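Putative tetR family transcription regulator (Shewanella loihica, PDB 3PPB) probably binds DNA through a helix-turn-helix motif and regulates transcription, as other members of the tetR family do. Local coordinates at residues A[93-97]-A[161-165]. Numbering follows the deposited sequence.
With EDO (1,2-ethanediol), chain G.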
loop_
_atom_site.group_PDB
_atom_site.type_symbol
_atom_site.label_atom_id
_atom_site.label_comp_id
_atom_site.label_asym_id
_atom_site.label_seq_id
_atom_site.Cartn_x
_atom_site.Cartn_y
_atom_site.Cartn_z
ATOM N N ALA A 93 -1.544 -2.929 -16.655
ATOM C CA ALA A 93 -1.043 -3.160 -15.284
ATOM C C ALA A 93 -2.105 -3.899 -14.459
ATOM O O ALA A 93 -1.799 -4.893 -13.801
ATOM C CB ALA A 93 -0.665 -1.825 -14.622
ATOM N N LEU A 94 -3.362 -3.436 -14.537
ATOM C CA LEU A 94 -4.484 -4.040 -13.810
ATOM C C LEU A 94 -4.769 -5.434 -14.354
ATOM O O LEU A 94 -5.010 -6.330 -13.552
ATOM C CB LEU A 94 -5.728 -3.123 -13.859
ATOM C CG LEU A 94 -5.952 -2.172 -12.644
ATOM C CD1 LEU A 94 -4.713 -1.357 -12.310
ATOM C CD2 LEU A 94 -7.079 -1.178 -12.920
ATOM N N THR A 95 -4.650 -5.650 -15.696
ATOM C CA THR A 95 -4.855 -6.971 -16.300
ATOM C C THR A 95 -3.786 -7.924 -15.782
ATOM O O THR A 95 -4.103 -9.061 -15.415
ATOM C CB THR A 95 -4.841 -6.886 -17.829
ATOM O OG1 THR A 95 -5.891 -6.012 -18.237
ATOM C CG2 THR A 95 -5.000 -8.251 -18.518
ATOM N N TRP A 96 -2.528 -7.443 -15.706
ATOM C CA TRP A 96 -1.407 -8.245 -15.208
ATOM C C TRP A 96 -1.680 -8.674 -13.766
ATOM O O TRP A 96 -1.477 -9.841 -13.441
ATOM C CB TRP A 96 -0.086 -7.472 -15.326
ATOM C CG TRP A 96 1.103 -8.247 -14.826
ATOM C CD1 TRP A 96 1.966 -9.001 -15.569
ATOM C CD2 TRP A 96 1.555 -8.342 -13.464
ATOM N NE1 TRP A 96 2.936 -9.555 -14.759
ATOM C CE2 TRP A 96 2.695 -9.183 -13.456
ATOM C CE3 TRP A 96 1.106 -7.803 -12.246
ATOM C CZ2 TRP A 96 3.407 -9.464 -12.280
ATOM C CZ3 TRP A 96 1.789 -8.119 -11.080
ATOM C CH2 TRP A 96 2.917 -8.948 -11.104
ATOM N N ALA A 97 -2.166 -7.735 -12.920
ATOM C CA ALA A 97 -2.504 -7.981 -11.509
ATOM C C ALA A 97 -3.565 -9.097 -11.358
ATOM O O ALA A 97 -3.445 -9.921 -10.464
ATOM C CB ALA A 97 -3.007 -6.698 -10.867
ATOM N N TYR A 161 -2.305 2.466 -8.049
ATOM C CA TYR A 161 -2.289 1.112 -8.636
ATOM C C TYR A 161 -2.601 0.078 -7.538
ATOM O O TYR A 161 -3.427 -0.821 -7.728
ATOM C CB TYR A 161 -0.923 0.821 -9.295
ATOM C CG TYR A 161 -0.720 -0.640 -9.628
ATOM C CD1 TYR A 161 -1.316 -1.211 -10.753
ATOM C CD2 TYR A 161 0.022 -1.471 -8.791
ATOM C CE1 TYR A 161 -1.156 -2.571 -11.049
ATOM C CE2 TYR A 161 0.162 -2.838 -9.064
ATOM C CZ TYR A 161 -0.416 -3.377 -10.205
ATOM O OH TYR A 161 -0.287 -4.713 -10.504
ATOM N N LEU A 162 -1.939 0.204 -6.385
ATOM C CA LEU A 162 -2.144 -0.753 -5.296
ATOM C C LEU A 162 -3.552 -0.676 -4.745
ATOM O O LEU A 162 -4.113 -1.702 -4.377
ATOM C CB LEU A 162 -1.103 -0.567 -4.183
ATOM C CG LEU A 162 0.354 -0.943 -4.559
ATOM C CD1 LEU A 162 1.286 -0.551 -3.461
ATOM C CD2 LEU A 162 0.487 -2.440 -4.871
ATOM N N ALA A 163 -4.144 0.525 -4.722
ATOM C CA ALA A 163 -5.517 0.718 -4.249
ATOM C C ALA A 163 -6.509 0.072 -5.225
ATOM O O ALA A 163 -7.420 -0.615 -4.786
ATOM C CB ALA A 163 -5.811 2.193 -4.091
ATOM N N ALA A 164 -6.318 0.272 -6.545
ATOM C CA ALA A 164 -7.240 -0.255 -7.563
ATOM C C ALA A 164 -7.146 -1.773 -7.648
ATOM O O ALA A 164 -8.175 -2.429 -7.803
ATOM C CB ALA A 164 -6.971 0.385 -8.937
ATOM N N THR A 165 -5.943 -2.337 -7.485
ATOM C CA THR A 165 -5.764 -3.789 -7.546
ATOM C C THR A 165 -6.253 -4.456 -6.258
ATOM O O THR A 165 -6.736 -5.573 -6.333
ATOM C CB THR A 165 -4.348 -4.169 -7.919
ATOM O OG1 THR A 165 -3.422 -3.633 -6.979
ATOM C CG2 THR A 165 -3.997 -3.730 -9.340
HETATM C C1 EDO G . 4.290 -12.414 -16.215
HETATM O O1 EDO G . 4.910 -12.114 -14.956
HETATM C C2 EDO G . 4.695 -11.349 -17.232
HETATM O O2 EDO G . 3.989 -11.558 -18.464
#
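Tyr161 reaches from helix 150-170 across to helix 82-99, its ring running past the side chain of Leu94 in the opposite direction. With CG anti to the backbone N (chi1 167°), the phenol extends to Ala93 and Ala97, one turn apart. Its CE1 lies 3.7 Å from Ala93 CB, while Ala93 O sits at the ring edge, in its plane. Leu94 CD1 packs 3.7 Å from Tyr161 CD1. The hydroxyl ends 3.4 Å from Ala97 CB and 3.8 Å from Trp96 CE3, the two aromatic side chains crossing at about a right angle; its hydrogen bond goes to Gln104 of helix 101-110. The indole of Trp96 also meets Phe68 (edge-to-face) and Phe107, and its NE1 donates a weak bond of 3.2 Å to O1 of an ethanediol probably left from crystallisation. An alanine in place of Trp96 would probably leave the Tyr161 hydroxyl without its indole neighbour and open a gap beside Phe68 and Phe107. Farther along, Ala164 CB touches Leu94 CD2 at 4.3 Å. Thr165 turns its methyl over one face of the Tyr161 ring, toward the rim, and presses CG2 tightly against Ala97 CB at 3.5 Å. Its OG1 bonds back to Tyr161 O (2.9 Å), which also accepts from Thr165 N on the opposite face of the carbonyl plane. The contact joins two helices of the all-helical region C-terminal to the helix-turn-helix in this tetR-like fold. No hydrogen bond links the segments, which cross at -49° and meet through buried, largely apolar and aromatic surfaces.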